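PDB 3AJZ: ancestral congerin Con-anc, which binds beta-galactoside sugars as a galectin, a reconstructed ancestor of the fish lectins called congerins. Local coordinates for residues S32-E37 and F120-G125; I42-D47 and I59-M64; D55-V60 and K76-T81. All coordinates share one frame; numbering follows the deposited sequence. Where two conformers were deposited one is given.

Contact 1 (S32-E37 and F120-G125); sequences SINVGE and FIYLAG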
ATOM      1  N   SER A  32      14.227   0.136   6.786  1.00 10.94           N
ATOM      2  CA  SER A  32      13.404  -0.740   7.623  1.00 10.88           C
ATOM      3  C   SER A  32      11.979  -0.980   7.149  1.00 11.21           C
ATOM      4  O   SER A  32      11.374  -0.132   6.494  1.00 11.76           O
ATOM      5  CB  SER A  32      13.374  -0.272   9.099  1.00 11.78           C
ATOM      6  OG  SER A  32      12.854   1.051   9.155  1.00 11.79           O
ATOM      7  N   ILE A  33      11.460  -2.151   7.509  1.00 11.14           N
ATOM      8  CA  ILE A  33      10.050  -2.455   7.417  1.00 12.39           C
ATOM      9  C   ILE A  33       9.464  -2.447   8.813  1.00 12.59           C
ATOM     10  O   ILE A  33      10.083  -3.007   9.760  1.00 13.24           O
ATOM     11  CB  ILE A  33       9.841  -3.821   6.765  1.00 12.79           C
ATOM     12  CG1 ILE A  33      10.290  -3.755   5.307  1.00 16.90           C
ATOM     13  CG2 ILE A  33       8.371  -4.203   6.799  1.00 15.15           C
ATOM     14  CD1 ILE A  33      10.341  -5.104   4.650  1.00 21.65           C
ATOM     15  N   ASN A  34       8.305  -1.811   8.965  1.00 11.66           N
ATOM     16  CA  ASN A  34       7.766  -1.528  10.308  1.00 12.28           C
ATOM     17  C   ASN A  34       6.309  -1.888  10.301  1.00 13.08           C
ATOM     18  O   ASN A  34       5.552  -1.229   9.600  1.00 15.00           O
ATOM     19  CB  ASN A  34       7.916  -0.042  10.612  1.00 12.17           C
ATOM     20  CG  ASN A  34       9.349   0.388  10.613  1.00 13.14           C
ATOM     21  OD1 ASN A  34      10.019   0.283  11.641  1.00 14.26           O
ATOM     22  ND2 ASN A  34       9.844   0.861   9.483  1.00 11.78           N
ATOM     23  N   VAL A  35       5.909  -2.903  11.072  1.00 11.96           N
ATOM     24  CA  VAL A  35       4.516  -3.391  11.121  1.00 12.15           C
ATOM     25  C   VAL A  35       3.951  -3.117  12.506  1.00 13.01           C
ATOM     26  O   VAL A  35       4.658  -3.322  13.496  1.00 12.48           O
ATOM     27  CB  VAL A  35       4.472  -4.920  10.853  1.00 12.88           C
ATOM     28  CG1 VAL A  35       3.026  -5.446  10.981  1.00 13.59           C
ATOM     29  CG2 VAL A  35       5.062  -5.233   9.465  1.00 14.13           C
ATOM     30  N   GLY A  36       2.707  -2.675  12.604  1.00 12.39           N
ATOM     31  CA  GLY A  36       2.193  -2.435  13.945  1.00 14.42           C
ATOM     32  C   GLY A  36       0.704  -2.210  13.988  1.00 16.97           C
ATOM     33  O   GLY A  36      -0.014  -2.378  12.983  1.00 15.01           O
ATOM     34  N   GLU A  37       0.225  -1.853  15.165  1.00 18.27           N
ATOM     35  CA  GLU A  37      -1.223  -1.779  15.373  1.00 20.58           C
ATOM     36  C   GLU A  37      -1.685  -0.609  16.232  1.00 21.64           C
ATOM     37  O   GLU A  37      -2.898  -0.401  16.416  1.00 21.92           O
ATOM     38  CB  GLU A  37      -1.812  -3.128  15.858  1.00 21.73           C
ATOM     39  CG  GLU A  37      -1.338  -3.592  17.238  1.00 25.16           C
ATOM     40  CD  GLU A  37      -2.186  -3.024  18.367  1.00 29.43           C
ATOM     41  OE1 GLU A  37      -3.426  -3.258  18.399  1.00 32.23           O
ATOM     42  OE2 GLU A  37      -1.607  -2.349  19.220  1.00 29.95           O
ATOM     43  N   PHE A 120      -1.111  -1.494  10.223  1.00 15.83           N
ATOM     44  CA  PHE A 120      -0.215  -0.687   9.381  1.00 16.49           C
ATOM     45  C   PHE A 120       1.108  -1.331   9.083  1.00 15.57           C
ATOM     46  O   PHE A 120       1.588  -2.180   9.835  1.00 14.68           O
ATOM     47  CB  PHE A 120       0.021   0.728   9.916  1.00 16.95           C
ATOM     48  CG  PHE A 120       0.966   0.799  11.084  1.00 17.77           C
ATOM     49  CD1 PHE A 120       0.464   0.970  12.375  1.00 20.45           C
ATOM     50  CD2 PHE A 120       2.346   0.699  10.899  1.00 18.47           C
ATOM     51  CE1 PHE A 120       1.341   1.045  13.478  1.00 22.13           C
ATOM     52  CE2 PHE A 120       3.236   0.739  11.997  1.00 19.99           C
ATOM     53  CZ  PHE A 120       2.722   0.927  13.282  1.00 20.53           C
ATOM     54  N   ILE A 121       1.667  -0.932   7.942  1.00 15.41           N
ATOM     55  CA  ILE A 121       3.053  -1.259   7.590  1.00 15.08           C
ATOM     56  C   ILE A 121       3.631  -0.042   6.920  1.00 15.42           C
ATOM     57  O   ILE A 121       2.988   0.554   6.041  1.00 16.37           O
ATOM     58  CB  ILE A 121       3.221  -2.534   6.644  1.00 15.90           C
ATOM     59  CG1 ILE A 121       4.711  -2.780   6.291  1.00 14.87           C
ATOM     60  CG2 ILE A 121       2.273  -2.470   5.415  1.00 15.61           C
ATOM     61  CD1 ILE A 121       5.249  -2.060   5.053  1.00 17.67           C
ATOM     62  N   TYR A 122       4.831   0.360   7.348  1.00 14.64           N
ATOM     63  CA  TYR A 122       5.530   1.425   6.638  1.00 15.53           C
ATOM     64  C   TYR A 122       7.011   1.179   6.444  1.00 15.05           C
ATOM     65  O   TYR A 122       7.651   0.437   7.219  1.00 14.29           O
ATOM     66  CB  TYR A 122       5.289   2.802   7.275  1.00 15.64           C
ATOM     67  CG  TYR A 122       5.944   3.024   8.615  1.00 15.93           C
ATOM     68  CD1 TYR A 122       7.249   3.509   8.696  1.00 15.46           C
ATOM     69  CD2 TYR A 122       5.241   2.795   9.794  1.00 17.79           C
ATOM     70  CE1 TYR A 122       7.845   3.748   9.945  1.00 16.29           C
ATOM     71  CE2 TYR A 122       5.808   3.027  11.037  1.00 17.73           C
ATOM     72  CZ  TYR A 122       7.106   3.488  11.108  1.00 17.46           C
ATOM     73  OH  TYR A 122       7.681   3.753  12.345  1.00 22.68           O
ATOM     74  N   LEU A 123       7.551   1.760   5.374  1.00 15.38           N
ATOM     75  CA  LEU A 123       8.976   1.653   5.086  1.00 15.41           C
ATOM     76  C   LEU A 123       9.660   2.914   5.576  1.00 15.56           C
ATOM     77  O   LEU A 123       9.077   3.978   5.475  1.00 16.81           O
ATOM     78  CB  LEU A 123       9.206   1.505   3.564  1.00 16.49           C
ATOM     79  CG  LEU A 123      10.432   0.696   3.154  1.00 19.92           C
ATOM     80  CD1 LEU A 123      10.104  -0.746   3.506  1.00 23.03           C
ATOM     81  CD2 LEU A 123      10.709   0.756   1.692  1.00 20.15           C
ATOM     82  N   ALA A 124      10.892   2.770   6.077  1.00 14.26           N
ATOM     83  CA  ALA A 124      11.733   3.924   6.425  1.00 13.67           C
ATOM     84  C   ALA A 124      13.144   3.747   5.894  1.00 13.73           C
ATOM     85  O   ALA A 124      13.619   2.615   5.678  1.00 13.30           O
ATOM     86  CB  ALA A 124      11.773   4.130   7.946  1.00 12.36           C
ATOM     87  N   GLY A 125      13.840   4.852   5.664  1.00 13.21           N
ATOM     88  CA  GLY A 125      15.237   4.737   5.288  1.00 12.82           C
ATOM     89  C   GLY A 125      15.555   4.777   3.805  1.00 14.46           C
ATOM     90  O   GLY A 125      14.954   5.558   3.039  1.00 17.09           O
TER

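Contact 2 (I42-D47 and I59-M64); sequences IALHID and IVLNSM. With GAL (beta-D-galactopyranose), chain B.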
ATOM      1  N   ILE A  42       5.599  -0.033  17.375  1.00 16.19           N
ATOM      2  CA  ILE A  42       5.934  -0.819  16.199  1.00 14.67           C
ATOM      3  C   ILE A  42       6.117  -2.230  16.738  1.00 13.38           C
ATOM      4  O   ILE A  42       6.992  -2.484  17.575  1.00 12.53           O
ATOM      5  CB  ILE A  42       7.276  -0.378  15.585  1.00 12.43           C
ATOM      6  CG1 ILE A  42       7.228   1.095  15.151  1.00 15.49           C
ATOM      7  CG2 ILE A  42       7.613  -1.287  14.379  1.00 13.20           C
ATOM      8  CD1 ILE A  42       8.606   1.692  14.825  1.00 15.65           C
ATOM      9  N   ALA A  43       5.284  -3.153  16.283  1.00 12.20           N
ATOM     10  CA  ALA A  43       5.338  -4.531  16.764  1.00 11.38           C
ATOM     11  C   ALA A  43       6.563  -5.257  16.215  1.00 10.87           C
ATOM     12  O   ALA A  43       7.182  -6.101  16.890  1.00 11.54           O
ATOM     13  CB  ALA A  43       4.029  -5.291  16.378  1.00 11.97           C
ATOM     14  N   LEU A  44       6.875  -4.952  14.955  1.00 10.96           N
ATOM     15  CA  LEU A  44       7.969  -5.608  14.275  1.00 10.88           C
ATOM     16  C   LEU A  44       8.687  -4.572  13.437  1.00 10.88           C
ATOM     17  O   LEU A  44       8.116  -3.998  12.493  1.00 11.43           O
ATOM     18  CB  LEU A  44       7.420  -6.741  13.393  1.00 10.37           C
ATOM     19  CG  LEU A  44       8.496  -7.412  12.549  1.00 11.39           C
ATOM     20  CD1 LEU A  44       9.607  -8.101  13.387  1.00 13.00           C
ATOM     21  CD2 LEU A  44       7.888  -8.413  11.601  1.00 13.53           C
ATOM     22  N   HIS A  45       9.941  -4.295  13.815  1.00 10.26           N
ATOM     23  CA  HIS A  45      10.864  -3.421  13.099  1.00 10.45           C
ATOM     24  C   HIS A  45      11.973  -4.286  12.572  1.00 10.53           C
ATOM     25  O   HIS A  45      12.641  -4.981  13.336  1.00 10.74           O
ATOM     26  CB  HIS A  45      11.427  -2.397  14.092  1.00 11.38           C
ATOM     27  CG  HIS A  45      12.589  -1.589  13.583  1.00 11.22           C
ATOM     28  ND1 HIS A  45      12.472  -0.556  12.669  1.00 10.90           N
ATOM     29  CD2 HIS A  45      13.896  -1.588  13.977  1.00 10.87           C
ATOM     30  CE1 HIS A  45      13.655   0.025  12.511  1.00 12.19           C
ATOM     31  NE2 HIS A  45      14.539  -0.592  13.279  1.00 12.10           N
ATOM     32  N   ILE A  46      12.159  -4.276  11.253  1.00 10.97           N
ATOM     33  CA  ILE A  46      13.206  -5.079  10.618  1.00 11.36           C
ATOM     34  C   ILE A  46      14.127  -4.089   9.954  1.00 11.28           C
ATOM     35  O   ILE A  46      13.753  -3.496   8.944  1.00 11.58           O
ATOM     36  CB  ILE A  46      12.612  -6.008   9.529  1.00 11.91           C
ATOM     37  CG1 ILE A  46      11.373  -6.769  10.040  1.00 12.06           C
ATOM     38  CG2 ILE A  46      13.695  -6.970   9.045  1.00 12.77           C
ATOM     39  CD1 ILE A  46      10.560  -7.404   8.892  1.00 13.84           C
ATOM     40  N   ASP A  47      15.309  -3.881  10.525  1.00 10.60           N
ATOM     41  CA  ASP A  47      16.240  -2.862  10.030  1.00 11.29           C
ATOM     42  C   ASP A  47      17.332  -3.558   9.248  1.00 11.77           C
ATOM     43  O   ASP A  47      18.127  -4.313   9.819  1.00 12.56           O
ATOM     44  CB  ASP A  47      16.842  -2.059  11.202  1.00 11.56           C
ATOM     45  CG  ASP A  47      17.271  -0.662  10.803  1.00 12.82           C
ATOM     46  OD1 ASP A  47      16.745  -0.129   9.798  1.00 12.44           O
ATOM     47  OD2 ASP A  47      18.140  -0.105  11.495  1.00 13.30           O
ATOM     48  N   ILE A  59      20.933  -7.693   9.860  1.00 13.60           N
ATOM     49  CA  ILE A  59      19.547  -7.318  10.121  1.00 13.24           C
ATOM     50  C   ILE A  59      19.439  -7.126  11.613  1.00 12.83           C
ATOM     51  O   ILE A  59      19.788  -8.024  12.392  1.00 14.30           O
ATOM     52  CB  ILE A  59      18.510  -8.380   9.662  1.00 12.76           C
ATOM     53  CG1 ILE A  59      18.720  -8.691   8.181  1.00 15.67           C
ATOM     54  CG2 ILE A  59      17.061  -7.876   9.903  1.00 14.05           C
ATOM     55  CD1 ILE A  59      17.724  -9.719   7.652  1.00 16.37           C
ATOM     56  N   VAL A  60      18.928  -5.963  12.020  1.00 12.72           N
ATOM     57  CA  VAL A  60      18.611  -5.716  13.426  1.00 12.71           C
ATOM     58  C   VAL A  60      17.106  -5.684  13.559  1.00 13.56           C
ATOM     59  O   VAL A  60      16.436  -4.904  12.873  1.00 13.20           O
ATOM     60  CB  VAL A  60      19.243  -4.398  13.895  1.00 12.23           C
ATOM     61  CG1 VAL A  60      18.781  -4.079  15.319  1.00 14.32           C
ATOM     62  CG2 VAL A  60      20.778  -4.518  13.792  1.00 13.00           C
ATOM     63  N   LEU A  61      16.579  -6.544  14.415  1.00 13.03           N
ATOM     64  CA  LEU A  61      15.153  -6.648  14.666  1.00 12.30           C
ATOM     65  C   LEU A  61      14.837  -6.094  16.047  1.00 13.07           C
ATOM     66  O   LEU A  61      15.568  -6.311  17.030  1.00 13.01           O
ATOM     67  CB  LEU A  61      14.643  -8.093  14.536  1.00 13.88           C
ATOM     68  CG  LEU A  61      14.943  -8.683  13.156  1.00 14.82           C
ATOM     69  CD1 LEU A  61      16.259  -9.504  13.160  1.00 15.95           C
ATOM     70  CD2 LEU A  61      13.768  -9.509  12.694  1.00 16.67           C
ATOM     71  N   ASN A  62      13.734  -5.384  16.147  1.00 11.68           N
ATOM     72  CA  ASN A  62      13.289  -4.878  17.426  1.00 12.07           C
ATOM     73  C   ASN A  62      11.797  -4.549  17.369  1.00 12.18           C
ATOM     74  O   ASN A  62      11.106  -4.748  16.366  1.00 12.51           O
ATOM     75  CB  ASN A  62      14.155  -3.684  17.828  1.00 11.91           C
ATOM     76  CG  ASN A  62      14.251  -3.492  19.353  1.00 12.58           C
ATOM     77  OD1 ASN A  62      13.576  -4.170  20.132  1.00 13.10           O
ATOM     78  ND2 ASN A  62      15.126  -2.566  19.772  1.00 14.39           N
ATOM     79  N   SER A  63      11.270  -4.083  18.487  1.00 12.06           N
ATOM     80  CA  SER A  63       9.940  -3.555  18.627  1.00 11.55           C
ATOM     81  C   SER A  63      10.020  -2.250  19.400  1.00 12.82           C
ATOM     82  O   SER A  63      11.021  -1.990  20.084  1.00 13.55           O
ATOM     83  CB  SER A  63       9.047  -4.541  19.385  1.00 11.69           C
ATOM     84  OG  SER A  63       9.693  -4.960  20.606  1.00 11.62           O
ATOM     85  N   MET A  64       8.986  -1.439  19.270  1.00 12.53           N
ATOM     86  CA  MET A  64       8.906  -0.142  19.948  1.00 14.00           C
ATOM     87  C   MET A  64       7.572  -0.031  20.665  1.00 15.02           C
ATOM     88  O   MET A  64       6.514  -0.229  20.071  1.00 15.17           O
ATOM     89  CB  MET A  64       9.056   0.993  18.920  1.00 13.95           C
ATOM     90  CG  MET A  64       8.483   2.337  19.410  1.00 16.47           C
ATOM     91  SD  MET A  64       8.639   3.648  18.168  1.00 21.23           S
ATOM     92  CE  MET A  64      10.352   3.831  18.151  1.00 15.63           C
TER
HETATM   93  C1  GAL B   2      18.732   2.268  16.705  1.00 13.30           C
HETATM   94  C2  GAL B   2      18.232   3.091  15.498  1.00 12.81           C
HETATM   95  C3  GAL B   2      16.712   3.032  15.382  1.00 12.54           C
HETATM   96  C4  GAL B   2      16.279   1.557  15.373  1.00 13.04           C
HETATM   97  C5  GAL B   2      16.814   0.919  16.666  1.00 12.74           C
HETATM   98  C6  GAL B   2      16.422  -0.543  16.765  1.00 13.66           C
HETATM   99  O2  GAL B   2      18.662   4.452  15.597  1.00 13.27           O
HETATM  100  O3  GAL B   2      16.310   3.681  14.201  1.00 13.57           O
HETATM  101  O4  GAL B   2      16.763   0.939  14.190  1.00 12.41           O
HETATM  102  O5  GAL B   2      18.239   0.938  16.706  1.00 12.95           O
HETATM  103  O6  GAL B   2      16.831  -1.079  18.014  1.00 13.98           O

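Contact 3 (D55-V60 and K76-T81); sequences DQNTIV and KNFPFT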
ATOM      1  N   ASP A  55      27.213  -1.993  12.944  1.00 18.32           N
ATOM      2  CA  ASP A  55      26.665  -3.081  12.147  1.00 17.38           C
ATOM      3  C   ASP A  55      26.996  -2.937  10.677  1.00 17.32           C
ATOM      4  O   ASP A  55      26.755  -1.880  10.075  1.00 17.95           O
ATOM      5  CB  ASP A  55      25.137  -3.143  12.287  1.00 16.33           C
ATOM      6  CG  ASP A  55      24.702  -3.521  13.691  1.00 17.37           C
ATOM      7  OD1 ASP A  55      25.116  -4.605  14.169  1.00 17.43           O
ATOM      8  OD2 ASP A  55      23.975  -2.733  14.353  1.00 16.72           O
ATOM      9  N   GLN A  56      27.517  -4.013  10.103  1.00 17.08           N
ATOM     10  CA  GLN A  56      27.688  -4.108   8.658  0.50 18.01           C
ATOM     11  C   GLN A  56      26.967  -5.358   8.183  1.00 17.28           C
ATOM     12  O   GLN A  56      27.102  -6.445   8.783  1.00 17.75           O
ATOM     13  CB  GLN A  56      29.167  -4.148   8.266  0.50 18.74           C
ATOM     14  CG  GLN A  56      29.834  -2.779   8.185  0.50 21.92           C
ATOM     15  CD  GLN A  56      31.320  -2.883   7.882  0.50 25.66           C
ATOM     16  OE1 GLN A  56      31.727  -3.560   6.931  0.50 29.77           O
ATOM     17  NE2 GLN A  56      32.143  -2.228   8.697  0.50 26.97           N
ATOM     18  N   ASN A  57      26.172  -5.189   7.128  1.00 16.30           N
ATOM     19  CA  ASN A  57      25.406  -6.284   6.535  1.00 17.01           C
ATOM     20  C   ASN A  57      24.747  -7.147   7.602  1.00 16.56           C
ATOM     21  O   ASN A  57      24.919  -8.362   7.660  1.00 16.93           O
ATOM     22  CB  ASN A  57      26.291  -7.112   5.587  1.00 16.96           C
ATOM     23  CG  ASN A  57      26.941  -6.254   4.521  1.00 19.45           C
ATOM     24  OD1 ASN A  57      26.305  -5.392   3.934  1.00 21.41           O
ATOM     25  ND2 ASN A  57      28.224  -6.469   4.293  1.00 24.07           N
ATOM     26  N   THR A  58      23.947  -6.491   8.436  1.00 16.09           N
ATOM     27  CA  THR A  58      23.281  -7.181   9.539  1.00 15.66           C
ATOM     28  C   THR A  58      21.823  -6.757   9.577  1.00 14.60           C
ATOM     29  O   THR A  58      21.513  -5.583   9.368  1.00 15.06           O
ATOM     30  CB  THR A  58      23.942  -6.802  10.883  1.00 16.09           C
ATOM     31  OG1 THR A  58      25.327  -7.178  10.864  1.00 16.72           O
ATOM     32  CG2 THR A  58      23.280  -7.503  12.055  1.00 16.21           C
ATOM     33  N   ILE A  59      20.933  -7.693   9.860  1.00 13.60           N
ATOM     34  CA  ILE A  59      19.547  -7.318  10.121  1.00 13.24           C
ATOM     35  C   ILE A  59      19.439  -7.126  11.613  1.00 12.83           C
ATOM     36  O   ILE A  59      19.788  -8.024  12.392  1.00 14.30           O
ATOM     37  CB  ILE A  59      18.510  -8.380   9.662  1.00 12.76           C
ATOM     38  CG1 ILE A  59      18.720  -8.691   8.181  1.00 15.67           C
ATOM     39  CG2 ILE A  59      17.061  -7.876   9.903  1.00 14.05           C
ATOM     40  CD1 ILE A  59      17.724  -9.719   7.652  1.00 16.37           C
ATOM     41  N   VAL A  60      18.928  -5.963  12.020  1.00 12.72           N
ATOM     42  CA  VAL A  60      18.611  -5.716  13.426  1.00 12.71           C
ATOM     43  C   VAL A  60      17.106  -5.684  13.559  1.00 13.56           C
ATOM     44  O   VAL A  60      16.436  -4.904  12.873  1.00 13.20           O
ATOM     45  CB  VAL A  60      19.243  -4.398  13.895  1.00 12.23           C
ATOM     46  CG1 VAL A  60      18.781  -4.079  15.319  1.00 14.32           C
ATOM     47  CG2 VAL A  60      20.778  -4.518  13.792  1.00 13.00           C
ATOM     48  N   LYS A  76      22.783 -12.307  10.850  1.00 19.02           N
ATOM     49  CA  LYS A  76      23.853 -12.050   9.880  1.00 20.26           C
ATOM     50  C   LYS A  76      23.504 -12.569   8.487  1.00 19.65           C
ATOM     51  O   LYS A  76      24.335 -12.497   7.577  1.00 19.78           O
ATOM     52  CB  LYS A  76      25.168 -12.695  10.339  1.00 22.04           C
ATOM     53  CG  LYS A  76      25.680 -12.189  11.670  1.00 26.64           C
ATOM     54  CD  LYS A  76      26.795 -11.192  11.489  1.00 33.03           C
ATOM     55  CE  LYS A  76      26.276  -9.803  11.265  1.00 34.84           C
ATOM     56  NZ  LYS A  76      27.402  -8.845  11.001  1.00 39.23           N
ATOM     57  N   ASN A  77      22.302 -13.118   8.331  1.00 19.08           N
ATOM     58  CA  ASN A  77      21.804 -13.472   6.998  1.00 19.85           C
ATOM     59  C   ASN A  77      21.352 -12.200   6.325  1.00 18.33           C
ATOM     60  O   ASN A  77      20.397 -11.577   6.764  1.00 19.25           O
ATOM     61  CB  ASN A  77      20.633 -14.452   7.071  1.00 22.31           C
ATOM     62  CG  ASN A  77      21.080 -15.852   7.369  1.00 26.40           C
ATOM     63  OD1 ASN A  77      21.836 -16.449   6.602  1.00 34.57           O
ATOM     64  ND2 ASN A  77      20.643 -16.380   8.498  1.00 32.87           N
ATOM     65  N   PHE A  78      22.023 -11.817   5.250  1.00 16.27           N
ATOM     66  CA  PHE A  78      21.810 -10.464   4.690  1.00 14.98           C
ATOM     67  C   PHE A  78      21.725 -10.480   3.175  1.00 13.87           C
ATOM     68  O   PHE A  78      22.620  -9.987   2.500  1.00 14.56           O
ATOM     69  CB  PHE A  78      22.914  -9.518   5.156  1.00 15.01           C
ATOM     70  CG  PHE A  78      22.525  -8.070   5.029  1.00 15.14           C
ATOM     71  CD1 PHE A  78      23.000  -7.271   3.973  1.00 16.54           C
ATOM     72  CD2 PHE A  78      21.602  -7.528   5.915  1.00 14.71           C
ATOM     73  CE1 PHE A  78      22.602  -5.920   3.857  1.00 16.06           C
ATOM     74  CE2 PHE A  78      21.196  -6.181   5.792  1.00 15.60           C
ATOM     75  CZ  PHE A  78      21.684  -5.396   4.765  1.00 15.81           C
ATOM     76  N   PRO A  79      20.647 -11.085   2.637  1.00 13.63           N
ATOM     77  CA  PRO A  79      20.526 -11.215   1.179  1.00 13.47           C
ATOM     78  C   PRO A  79      19.944  -9.987   0.493  1.00 13.69           C
ATOM     79  O   PRO A  79      18.860 -10.048  -0.127  1.00 13.07           O
ATOM     80  CB  PRO A  79      19.569 -12.399   1.033  1.00 13.60           C
ATOM     81  CG  PRO A  79      18.628 -12.248   2.230  1.00 15.01           C
ATOM     82  CD  PRO A  79      19.559 -11.792   3.345  1.00 14.01           C
ATOM     83  N   PHE A  80      20.670  -8.875   0.610  1.00 14.47           N
ATOM     84  CA  PHE A  80      20.244  -7.603   0.024  1.00 14.56           C
ATOM     85  C   PHE A  80      21.433  -6.907  -0.603  1.00 15.17           C
ATOM     86  O   PHE A  80      22.567  -7.086  -0.155  1.00 17.17           O
ATOM     87  CB  PHE A  80      19.641  -6.685   1.128  1.00 14.74           C
ATOM     88  CG  PHE A  80      18.524  -7.327   1.864  1.00 14.96           C
ATOM     89  CD1 PHE A  80      17.239  -7.287   1.333  1.00 15.50           C
ATOM     90  CD2 PHE A  80      18.738  -8.038   3.057  1.00 12.86           C
ATOM     91  CE1 PHE A  80      16.170  -7.932   1.961  1.00 17.19           C
ATOM     92  CE2 PHE A  80      17.656  -8.689   3.685  1.00 14.16           C
ATOM     93  CZ  PHE A  80      16.389  -8.623   3.132  1.00 15.35           C
ATOM     94  N   THR A  81      21.174  -6.120  -1.642  1.00 15.71           N
ATOM     95  CA  THR A  81      22.224  -5.355  -2.324  1.00 15.97           C
ATOM     96  C   THR A  81      21.721  -3.928  -2.590  1.00 15.76           C
ATOM     97  O   THR A  81      20.606  -3.724  -3.070  1.00 15.50           O
ATOM     98  CB  THR A  81      22.634  -6.016  -3.657  1.00 17.03           C
ATOM     99  OG1 THR A  81      23.001  -7.369  -3.387  1.00 18.70           O
ATOM    100  CG2 THR A  81      23.845  -5.303  -4.313  1.00 18.34           C
TER
HETATM  101  O   HOH W   1      28.723  -5.977  12.067  1.00 24.38           O
HETATM  102  O   HOH W   2      26.156 -10.576   6.996  1.00 26.88           O

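Contact 1 (S32-E37 and F120-G125)
N34 and Y122 face each other as a hydrogen-bonded antiparallel pair, and their side chains make the closely fitted part of this contact. The N34 amide is stacked over the Y122 ring, the two planes 17° apart, with N34 CB 3.7 Å from the ring centroid. With CG beside its own backbone N (chi1 -61°), the amide can turn ND2 to two acceptors: Y122 O at 3.2 Å and, within its own strand, S32 OG at 3.0 Å. The donor stands above the Y122 carbonyl plane rather than in it, adding to the backbone ladder; OD1 of N34 goes to H45. At the far end G36 has no side chain, and the F120 ring lies over its backbone, G36 CA being 3.8 Å from the ring centroid. The other side of the sheet is apolar: I33 CG1 meets L123 CD1 at 3.5 Å, while I33 CG2 and V35 CG2 touch I121 CG1 more loosely, each at 4.0 Å. The contact opens to solvent at its ends, A124 and E37, and Y122 is also partly exposed. Strand 30-36 runs between strands 117-125 and 42-49, and I33, V35 and I121 pack on strand 18-24 of the galectin sandwich's second sheet.

Contact 2 (I42-D47 and I59-M64)
H45 and N62 sit opposite each other in a hydrogen-bonded antiparallel pair, and both reach outward to the same galactose. In H45 CG lies anti to the backbone N (chi1 169°), presenting the ring edge to the sugar, where NE2 and GAL O4 lie 2.8 Å apart in a hydrogen bond of which either could be the donor. Its ND1 is held by N34 OD1, which would help to fix the rotation of the ring. N62 takes the neighbouring hydroxymethyl group: ND2 gives a nearly straight bond to GAL O6, 2.9 Å long and 172° at the hydrogen. Q70 O and R112 steady the N62 carboxamide, second-shell groups that position a sugar-binding side chain. On the same face D47, paired with V60, brings OD2 to 3.2 Å from GAL O4, while salt bridges to R49 and R30 hold its carboxylate. On the reverse face I46 and I59 lie side by side and point the same way, their CG2 atoms 3.6 Å apart. Between I42 and H45 the register slips by one residue at a beta bulge; A43 and L44 both face V35 on the other side, a classic bulge. Beyond it the side chains of I42 and M64 cross, with I42 CD1 3.9 Å from M64 SD. This hairpin is flanked by strands 30-36 and 68-75, with strand 96-100 of the second sheet packed behind L44, I46 and L61.

Contact 3 (D55-V60 and K76-T81)
The F78 ring is sandwiched, with N57 CA over one face, toward the rim, and F80 CD2 over the centre of the opposite face, while I59 CG1 lies at its edge. The setting is a G1 beta bulge at N57 and T58, where the chain turns a corner into strand 58-65 of the galectin sandwich, met by the irregular segment 76-81. N57 CA comes 3.7 Å from the F78 centroid, 15° off the ring normal, a CH-pi contact; CG of F78 stands anti to its backbone N (chi1 -160°), which carries the ring against the bulge. The N57 amide does not stack on it, its plane being turned 38° from the ring. I59 CG1 meets F78 CD2 at 3.8 Å, and I59 CD1 reaches the edge of the F80 ring at CE2, the two side chains at about a right angle. That same methyl helps to bury N77 O, which has no polar partner. F50 and H48 meet F78 and F80 respectively edge-to-face, extending the aromatic cluster. The other side of the contact is polar and more open. K76 bends at chi2 and chi3 so that NZ comes near Q56 O, a weak bond, and a water links Q56 N to K76 NZ, weakly on the lysine side. Firmer is a second water that donates to both backbones, 2.6 Å from N57 O and 2.7 Å from K76 O.

Contacts 1 and 2 lie in one antiparallel sheet, contact 3 joins one of its strands to a loop, and together they illustrate how a lectin site is built on nested strand pairing. Contact 2 and contact 3 both fall inside the long loop closed by contact 1, whose segments are 83 residues apart. Contacts 1 and 2, with centres about 9 Å apart, touch through neighbouring strands 30-36 and 42-49, where N34 of contact 1 backs the sugar-binding H45 of contact 2. Contact 3 shares I59 and V60 with contact 2, centres about 14 Å apart. Contacts 1 and 3 do not touch: their centres are about 18 Å apart. Strand pairing thus carries the galactose-binding face, while contact 3 joins the start of strand 58-65 to the loop that follows strand 68-75.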